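Local coordinates for carbohydrate esterase family 2 (CE2) (Chaetomium olivicolor, PDB 4XVH), which probably removes acetyl groups from xylan or related plant polysaccharides, pairing an SGNH-type esterase domain with a jelly-roll beta-sandwich domain, at residues L15-T29 with R71-P85. Sequence-based numbering, arbitrary orientation. Where two conformers were deposited one is given.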
ATOM      1  N   LEU A  15      10.277  -6.329   7.216  1.00 21.61           N
ATOM      2  CA  LEU A  15       8.978  -5.734   6.941  1.00 21.65           C
ATOM      3  C   LEU A  15       9.218  -4.303   6.509  1.00 21.41           C
ATOM      4  O   LEU A  15       9.385  -3.398   7.332  1.00 22.54           O
ATOM      5  CB  LEU A  15       8.077  -5.808   8.163  1.00 21.50           C
ATOM      6  CG  LEU A  15       7.915  -7.223   8.727  1.00 22.35           C
ATOM      7  CD1 LEU A  15       6.928  -7.109   9.896  1.00 23.84           C
ATOM      8  CD2 LEU A  15       7.399  -8.229   7.664  1.00 21.97           C
ATOM      9  N   SER A  16       9.269  -4.122   5.201  1.00 20.62           N
ATOM     10  CA  SER A  16       9.650  -2.850   4.601  1.00 20.97           C
ATOM     11  C   SER A  16       8.437  -2.139   3.997  1.00 20.36           C
ATOM     12  O   SER A  16       8.077  -1.045   4.420  1.00 20.54           O
ATOM     13  CB  SER A  16      10.708  -3.085   3.520  1.00 21.46           C
ATOM     14  OG  SER A  16      11.014  -1.867   2.878  1.00 23.38           O
ATOM     15  N   TRP A  17       7.799  -2.743   2.996  1.00 18.61           N
ATOM     16  CA  TRP A  17       6.608  -2.120   2.412  1.00 16.77           C
ATOM     17  C   TRP A  17       5.435  -2.040   3.419  1.00 15.97           C
ATOM     18  O   TRP A  17       5.347  -2.832   4.362  1.00 16.06           O
ATOM     19  CB  TRP A  17       6.194  -2.900   1.148  1.00 15.92           C
ATOM     20  CG  TRP A  17       7.218  -2.858   0.055  1.00 17.22           C
ATOM     21  CD1 TRP A  17       7.988  -3.908  -0.393  1.00 18.94           C
ATOM     22  CD2 TRP A  17       7.642  -1.699  -0.699  1.00 18.33           C
ATOM     23  NE1 TRP A  17       8.838  -3.474  -1.400  1.00 19.82           N
ATOM     24  CE2 TRP A  17       8.641  -2.129  -1.607  1.00 19.41           C
ATOM     25  CE3 TRP A  17       7.276  -0.342  -0.690  1.00 18.00           C
ATOM     26  CZ2 TRP A  17       9.266  -1.250  -2.508  1.00 19.91           C
ATOM     27  CZ3 TRP A  17       7.898   0.525  -1.592  1.00 18.10           C
ATOM     28  CH2 TRP A  17       8.873   0.065  -2.487  1.00 19.45           C
ATOM     29  N   PRO A  18       4.531  -1.063   3.228  1.00 17.08           N
ATOM     30  CA  PRO A  18       3.325  -0.988   4.054  1.00 16.46           C
ATOM     31  C   PRO A  18       2.520  -2.265   3.926  1.00 17.40           C
ATOM     32  O   PRO A  18       2.492  -2.862   2.840  1.00 15.99           O
ATOM     33  CB  PRO A  18       2.534   0.186   3.443  1.00 16.64           C
ATOM     34  CG  PRO A  18       3.570   1.011   2.719  1.00 15.64           C
ATOM     35  CD  PRO A  18       4.531  -0.036   2.172  1.00 16.57           C
ATOM     36  N   GLY A  19       1.877  -2.678   5.012  1.00 17.60           N
ATOM     37  CA  GLY A  19       0.976  -3.824   4.954  1.00 17.76           C
ATOM     38  C   GLY A  19       1.692  -5.148   5.096  1.00 19.18           C
ATOM     39  O   GLY A  19       1.021  -6.171   5.279  1.00 19.66           O
ATOM     40  N   THR A  20       3.031  -5.163   5.022  1.00 17.23           N
ATOM     41  CA  THR A  20       3.717  -6.459   5.109  1.00 18.53           C
ATOM     42  C   THR A  20       3.675  -7.019   6.533  1.00 18.02           C
ATOM     43  O   THR A  20       3.531  -6.274   7.512  1.00 17.47           O
ATOM     44  CB  THR A  20       5.183  -6.374   4.657  1.00 18.59           C
ATOM     45  OG1 THR A  20       5.836  -5.300   5.338  1.00 17.98           O
ATOM     46  CG2 THR A  20       5.238  -6.162   3.114  1.00 14.97           C
ATOM     47  N   GLY A  21       3.829  -8.330   6.669  1.00 18.55           N
ATOM     48  CA  GLY A  21       3.722  -8.912   7.997  1.00 18.39           C
ATOM     49  C   GLY A  21       3.662 -10.415   8.005  1.00 19.36           C
ATOM     50  O   GLY A  21       4.249 -11.064   7.132  1.00 20.97           O
ATOM     51  N   VAL A  22       2.996 -10.988   9.006  1.00 18.02           N
ATOM     52  CA  VAL A  22       2.992 -12.450   9.135  1.00 19.58           C
ATOM     53  C   VAL A  22       1.651 -12.923   9.662  1.00 20.16           C
ATOM     54  O   VAL A  22       0.935 -12.170  10.363  1.00 18.63           O
ATOM     55  CB  VAL A  22       4.111 -12.972  10.076  1.00 24.11           C
ATOM     56  CG1 VAL A  22       5.514 -12.702   9.497  1.00 23.80           C
ATOM     57  CG2 VAL A  22       3.966 -12.373  11.496  1.00 22.44           C
ATOM     58  N   SER A  23       1.279 -14.143   9.293  1.00 20.00           N
ATOM     59  CA  SER A  23       0.069 -14.763   9.796  0.50 20.03           C
ATOM     60  C   SER A  23       0.403 -16.168  10.282  1.00 21.44           C
ATOM     61  O   SER A  23       1.116 -16.907   9.590  1.00 22.00           O
ATOM     62  CB  SER A  23      -1.017 -14.802   8.700  0.50 20.01           C
ATOM     63  OG  SER A  23      -2.026 -15.773   8.976  0.50 20.13           O
ATOM     64  N   PHE A  24      -0.109 -16.561  11.437  1.00 22.82           N
ATOM     65  CA  PHE A  24       0.131 -17.916  11.915  1.00 24.07           C
ATOM     66  C   PHE A  24      -0.942 -18.283  12.923  1.00 26.06           C
ATOM     67  O   PHE A  24      -1.805 -17.455  13.267  1.00 25.26           O
ATOM     68  CB  PHE A  24       1.557 -18.055  12.502  1.00 23.07           C
ATOM     69  CG  PHE A  24       1.854 -17.153  13.699  1.00 23.16           C
ATOM     70  CD1 PHE A  24       2.359 -15.875  13.516  1.00 22.06           C
ATOM     71  CD2 PHE A  24       1.675 -17.622  15.003  1.00 24.65           C
ATOM     72  CE1 PHE A  24       2.651 -15.050  14.626  1.00 22.57           C
ATOM     73  CE2 PHE A  24       1.955 -16.814  16.129  1.00 24.57           C
ATOM     74  CZ  PHE A  24       2.450 -15.528  15.939  1.00 23.23           C
ATOM     75  N   ALA A  25      -0.934 -19.536  13.351  1.00 27.29           N
ATOM     76  CA  ALA A  25      -1.855 -19.956  14.386  1.00 28.87           C
ATOM     77  C   ALA A  25      -1.085 -20.835  15.351  1.00 30.95           C
ATOM     78  O   ALA A  25      -0.093 -21.476  14.966  1.00 31.54           O
ATOM     79  CB  ALA A  25      -3.048 -20.693  13.788  1.00 29.74           C
ATOM     80  N   PHE A  26      -1.508 -20.851  16.610  1.00 31.14           N
ATOM     81  CA  PHE A  26      -0.848 -21.697  17.579  1.00 32.16           C
ATOM     82  C   PHE A  26      -1.875 -22.227  18.565  1.00 33.51           C
ATOM     83  O   PHE A  26      -3.005 -21.720  18.653  1.00 32.67           O
ATOM     84  CB  PHE A  26       0.264 -20.937  18.316  1.00 32.03           C
ATOM     85  CG  PHE A  26      -0.243 -19.863  19.249  1.00 31.94           C
ATOM     86  CD1 PHE A  26      -0.629 -18.617  18.758  1.00 30.70           C
ATOM     87  CD2 PHE A  26      -0.310 -20.086  20.613  1.00 33.20           C
ATOM     88  CE1 PHE A  26      -1.089 -17.629  19.602  1.00 30.61           C
ATOM     89  CE2 PHE A  26      -0.779 -19.102  21.473  1.00 33.43           C
ATOM     90  CZ  PHE A  26      -1.168 -17.873  20.976  1.00 32.04           C
ATOM     91  N   THR A  27      -1.486 -23.252  19.311  1.00 33.49           N
ATOM     92  CA  THR A  27      -2.284 -23.598  20.457  1.00 30.48           C
ATOM     93  C   THR A  27      -1.428 -23.466  21.711  1.00 33.20           C
ATOM     94  O   THR A  27      -0.287 -23.908  21.763  1.00 32.39           O
ATOM     95  CB  THR A  27      -2.892 -24.991  20.314  1.00 33.31           C
ATOM     96  OG1 THR A  27      -3.805 -25.206  21.396  1.00 35.00           O
ATOM     97  CG2 THR A  27      -1.822 -26.058  20.313  1.00 34.30           C
ATOM     98  N   GLY A  28      -1.967 -22.774  22.704  1.00 33.29           N
ATOM     99  CA  GLY A  28      -1.216 -22.479  23.911  1.00 34.77           C
ATOM    100  C   GLY A  28      -1.800 -21.245  24.569  1.00 33.90           C
ATOM    101  O   GLY A  28      -2.973 -20.937  24.365  1.00 32.30           O
ATOM    102  N   THR A  29      -0.987 -20.546  25.359  1.00 33.59           N
ATOM    103  CA  THR A  29      -1.435 -19.330  26.026  1.00 32.12           C
ATOM    104  C   THR A  29      -0.722 -18.083  25.500  1.00 31.11           C
ATOM    105  O   THR A  29      -1.154 -16.959  25.751  1.00 28.92           O
ATOM    106  CB  THR A  29      -1.226 -19.427  27.534  1.00 34.60           C
ATOM    107  OG1 THR A  29       0.141 -19.745  27.791  1.00 37.11           O
ATOM    108  CG2 THR A  29      -2.081 -20.542  28.113  1.00 35.78           C
ATOM    109  N   ARG A  71      -7.066 -17.592  26.706  1.00 28.19           N
ATOM    110  CA  ARG A  71      -7.344 -18.893  27.309  1.00 33.15           C
ATOM    111  C   ARG A  71      -6.510 -19.935  26.593  1.00 31.87           C
ATOM    112  O   ARG A  71      -6.390 -19.866  25.367  1.00 29.34           O
ATOM    113  CB  ARG A  71      -8.831 -19.230  27.211  1.00 35.58           C
ATOM    114  CG  ARG A  71      -9.229 -20.587  27.804  1.00 40.94           C
ATOM    115  CD  ARG A  71     -10.743 -20.830  27.647  1.00 43.80           C
ATOM    116  NE  ARG A  71     -11.095 -22.196  28.004  1.00 48.14           N
ATOM    117  CZ  ARG A  71     -11.437 -22.573  29.232  1.00 53.96           C
ATOM    118  NH1 ARG A  71     -11.492 -21.674  30.212  1.00 56.05           N
ATOM    119  NH2 ARG A  71     -11.730 -23.845  29.488  1.00 56.42           N
ATOM    120  N   LYS A  72      -5.920 -20.883  27.335  1.00 32.66           N
ATOM    121  CA  LYS A  72      -5.147 -21.952  26.699  1.00 33.33           C
ATOM    122  C   LYS A  72      -5.954 -22.641  25.604  1.00 33.41           C
ATOM    123  O   LYS A  72      -7.049 -23.160  25.859  1.00 34.44           O
ATOM    124  CB  LYS A  72      -4.702 -23.003  27.717  1.00 35.80           C
ATOM    125  CG  LYS A  72      -3.868 -24.117  27.094  1.00 37.04           C
ATOM    126  CD  LYS A  72      -3.434 -25.114  28.173  1.00 40.84           C
ATOM    127  CE  LYS A  72      -2.561 -26.211  27.602  1.00 43.46           C
ATOM    128  NZ  LYS A  72      -2.264 -27.195  28.705  1.00 47.32           N
ATOM    129  N   GLY A  73      -5.421 -22.637  24.390  1.00 32.10           N
ATOM    130  CA  GLY A  73      -6.117 -23.237  23.267  1.00 32.78           C
ATOM    131  C   GLY A  73      -5.675 -22.621  21.951  1.00 31.53           C
ATOM    132  O   GLY A  73      -4.657 -21.939  21.892  1.00 31.05           O
ATOM    133  N   LYS A  74      -6.439 -22.856  20.893  1.00 32.50           N
ATOM    134  CA  LYS A  74      -6.047 -22.379  19.561  1.00 33.33           C
ATOM    135  C   LYS A  74      -6.224 -20.862  19.420  1.00 29.33           C
ATOM    136  O   LYS A  74      -7.234 -20.300  19.857  1.00 29.31           O
ATOM    137  CB  LYS A  74      -6.847 -23.118  18.469  1.00 36.93           C
ATOM    138  CG  LYS A  74      -6.599 -22.548  17.073  1.00 39.86           C
ATOM    139  CD  LYS A  74      -7.216 -23.385  15.967  1.00 44.07           C
ATOM    140  CE  LYS A  74      -6.935 -22.743  14.593  1.00 45.75           C
ATOM    141  NZ  LYS A  74      -7.522 -23.563  13.499  1.00 49.40           N
ATOM    142  N   HIS A  75      -5.232 -20.186  18.854  1.00 26.91           N
ATOM    143  CA  HIS A  75      -5.381 -18.764  18.563  1.00 25.27           C
ATOM    144  C   HIS A  75      -4.769 -18.466  17.189  1.00 25.07           C
ATOM    145  O   HIS A  75      -3.885 -19.199  16.740  1.00 25.97           O
ATOM    146  CB  HIS A  75      -4.729 -17.906  19.648  1.00 25.50           C
ATOM    147  CG  HIS A  75      -5.351 -18.091  20.994  1.00 26.69           C
ATOM    148  ND1 HIS A  75      -6.529 -17.471  21.363  1.00 26.84           N
ATOM    149  CD2 HIS A  75      -4.994 -18.881  22.036  1.00 27.62           C
ATOM    150  CE1 HIS A  75      -6.861 -17.862  22.585  1.00 28.62           C
ATOM    151  NE2 HIS A  75      -5.941 -18.711  23.017  1.00 29.25           N
ATOM    152  N   THR A  76      -5.294 -17.442  16.516  1.00 24.72           N
ATOM    153  CA  THR A  76      -4.738 -16.965  15.254  1.00 23.96           C
ATOM    154  C   THR A  76      -4.066 -15.630  15.511  1.00 22.84           C
ATOM    155  O   THR A  76      -4.510 -14.839  16.353  1.00 22.57           O
ATOM    156  CB  THR A  76      -5.803 -16.778  14.147  1.00 24.56           C
ATOM    157  OG1 THR A  76      -6.769 -15.800  14.569  1.00 25.51           O
ATOM    158  CG2 THR A  76      -6.516 -18.088  13.819  1.00 25.88           C
ATOM    159  N   VAL A  77      -2.990 -15.378  14.778  1.00 22.21           N
ATOM    160  CA  VAL A  77      -2.256 -14.129  14.894  1.00 21.23           C
ATOM    161  C   VAL A  77      -1.978 -13.582  13.496  1.00 21.86           C
ATOM    162  O   VAL A  77      -1.437 -14.291  12.628  1.00 22.24           O
ATOM    163  CB  VAL A  77      -0.925 -14.310  15.650  1.00 20.72           C
ATOM    164  CG1 VAL A  77      -0.210 -13.007  15.758  1.00 20.02           C
ATOM    165  CG2 VAL A  77      -1.173 -14.908  17.050  1.00 21.15           C
ATOM    166  N   VAL A  78      -2.377 -12.333  13.281  1.00 20.34           N
ATOM    167  CA  VAL A  78      -2.026 -11.611  12.049  1.00 20.20           C
ATOM    168  C   VAL A  78      -1.385 -10.283  12.418  1.00 21.79           C
ATOM    169  O   VAL A  78      -1.977  -9.475  13.148  1.00 23.43           O
ATOM    170  CB  VAL A  78      -3.253 -11.370  11.152  1.00 19.03           C
ATOM    171  CG1 VAL A  78      -2.889 -10.511   9.909  1.00 20.06           C
ATOM    172  CG2 VAL A  78      -3.840 -12.702  10.713  1.00 19.00           C
ATOM    173  N   LEU A  79      -0.152 -10.095  11.971  1.00 20.45           N
ATOM    174  CA  LEU A  79       0.581  -8.843  12.140  1.00 20.97           C
ATOM    175  C   LEU A  79       0.715  -8.123  10.816  1.00 19.56           C
ATOM    176  O   LEU A  79       1.213  -8.718   9.844  1.00 18.48           O
ATOM    177  CB  LEU A  79       1.994  -9.122  12.687  1.00 23.91           C
ATOM    178  CG  LEU A  79       2.930  -7.918  12.861  1.00 25.40           C
ATOM    179  CD1 LEU A  79       2.507  -7.161  14.101  1.00 26.32           C
ATOM    180  CD2 LEU A  79       4.404  -8.348  12.998  1.00 27.12           C
ATOM    181  N   ARG A  80       0.345  -6.846  10.776  1.00 19.26           N
ATOM    182  CA  ARG A  80       0.549  -6.068   9.570  1.00 20.02           C
ATOM    183  C   ARG A  80       1.103  -4.670   9.816  1.00 20.95           C
ATOM    184  O   ARG A  80       0.643  -3.981  10.733  1.00 18.98           O
ATOM    185  CB  ARG A  80      -0.749  -5.967   8.813  1.00 20.17           C
ATOM    186  CG  ARG A  80      -0.996  -7.205   7.957  1.00 20.63           C
ATOM    187  CD  ARG A  80      -2.203  -6.971   7.187  1.00 20.15           C
ATOM    188  NE  ARG A  80      -2.693  -8.109   6.405  1.00 20.54           N
ATOM    189  CZ  ARG A  80      -2.223  -8.490   5.219  1.00 20.92           C
ATOM    190  NH1 ARG A  80      -1.151  -7.911   4.700  1.00 21.45           N
ATOM    191  NH2 ARG A  80      -2.810  -9.483   4.570  1.00 21.47           N
ATOM    192  N   ARG A  81       2.094  -4.269   9.046  1.00 17.36           N
ATOM    193  CA  ARG A  81       2.663  -2.955   9.122  1.00 18.83           C
ATOM    194  C   ARG A  81       1.647  -1.911   8.709  1.00 18.11           C
ATOM    195  O   ARG A  81       1.099  -1.983   7.674  1.00 18.13           O
ATOM    196  CB  ARG A  81       3.828  -2.821   8.164  1.00 20.67           C
ATOM    197  CG  ARG A  81       5.182  -2.656   8.767  1.00 22.75           C
ATOM    198  CD  ARG A  81       6.237  -2.803   7.711  1.00 22.72           C
ATOM    199  NE  ARG A  81       6.825  -1.617   7.140  1.00 22.50           N
ATOM    200  CZ  ARG A  81       7.467  -0.688   7.806  1.00 22.74           C
ATOM    201  NH1 ARG A  81       7.487  -0.708   9.099  1.00 22.72           N
ATOM    202  NH2 ARG A  81       8.019   0.292   7.176  1.00 22.92           N
ATOM    203  N   ARG A  82       1.513  -0.891   9.509  1.00 16.33           N
ATOM    204  CA  ARG A  82       0.650   0.242   9.185  1.00 15.57           C
ATOM    205  C   ARG A  82       1.396   1.296   8.351  1.00 17.46           C
ATOM    206  O   ARG A  82       0.771   2.075   7.617  1.00 15.83           O
ATOM    207  CB  ARG A  82       0.163   0.922  10.482  1.00 16.14           C
ATOM    208  CG  ARG A  82      -0.738   0.068  11.359  1.00 16.26           C
ATOM    209  CD  ARG A  82      -0.717   0.552  12.789  1.00 17.60           C
ATOM    210  NE  ARG A  82      -1.168   1.935  12.958  1.00 17.06           N
ATOM    211  CZ  ARG A  82      -2.452   2.309  13.064  1.00 19.41           C
ATOM    212  NH1 ARG A  82      -3.438   1.412  13.028  1.00 17.15           N
ATOM    213  NH2 ARG A  82      -2.761   3.598  13.246  1.00 20.08           N
ATOM    214  N   SER A  83       2.722   1.351   8.532  1.00 16.98           N
ATOM    215  CA  SER A  83       3.530   2.482   8.092  1.00 16.95           C
ATOM    216  C   SER A  83       4.484   2.130   6.960  1.00 17.24           C
ATOM    217  O   SER A  83       4.447   1.011   6.426  1.00 18.13           O
ATOM    218  CB  SER A  83       4.332   3.053   9.282  1.00 16.98           C
ATOM    219  OG  SER A  83       5.130   2.044   9.883  1.00 16.76           O
ATOM    220  N   GLU A  84       5.373   3.060   6.611  1.00 16.41           N
ATOM    221  CA  GLU A  84       6.094   2.946   5.336  1.00 17.77           C
ATOM    222  C   GLU A  84       7.619   3.030   5.499  1.00 19.38           C
ATOM    223  O   GLU A  84       8.118   3.477   6.531  1.00 19.25           O
ATOM    224  CB  GLU A  84       5.606   4.045   4.377  1.00 17.48           C
ATOM    225  CG  GLU A  84       6.063   5.454   4.837  1.00 16.85           C
ATOM    226  CD  GLU A  84       5.602   6.543   3.880  1.00 16.94           C
ATOM    227  OE1 GLU A  84       6.080   6.547   2.710  1.00 16.81           O
ATOM    228  OE2 GLU A  84       4.748   7.364   4.299  1.00 16.09           O
ATOM    229  N   PRO A  85       8.361   2.608   4.472  1.00 20.61           N
ATOM    230  CA  PRO A  85       9.819   2.551   4.603  1.00 22.66           C
ATOM    231  C   PRO A  85      10.471   3.888   4.930  1.00 23.98           C
ATOM    232  O   PRO A  85      11.507   3.901   5.599  1.00 24.19           O
ATOM    233  CB  PRO A  85      10.291   2.062   3.223  1.00 23.72           C
ATOM    234  CG  PRO A  85       9.084   1.713   2.453  1.00 21.88           C
ATOM    235  CD  PRO A  85       7.868   1.911   3.272  1.00 19.39           C
TER
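With CG between backbone N and carbonyl carbon in both F24 (chi1 61°) and F26 (chi1 69°), the two rings swing across to V77. CB of V77 stands over one face of the F24 ring, 3.8 Å from its centroid, a CH-pi contact, while V77 CG2 meets the F26 edge at CE1 (3.7 Å). F26 also lies oblique to H75, whose NE2 donates in the ring plane to R71 O (2.7 Å) and whose ND1 hydrogen-bonds D49 OD2. At the other end R81, bent at chi3 (99°), turns its guanidinium to the backbone just before the W17–T20 type II turn. Its NE (3.0 Å) and NH2 (3.1 Å) both grip S16 O side-on from one face of that carbonyl, NE adds a weak bond to W17 O, and L15 O lies over the guanidinium; NH1 continues to N42 and NH2 to G88. A leucine in place of R81 would probably leave S16 O without its two donors, and N42 and G88 without their guanidinium partner. Paired backbone bonds, such as L79 N to V22 O (2.8 Å), join antiparallel strands 21-28 and 73-81. F24 and F26 reach I95 and T97 of strand 88-97 in the other sheet, while V77 and L79 pack beside strand 44-48 of their own: the core of a jelly-roll beta sandwich, here the N-terminal domain of a CE2 esterase.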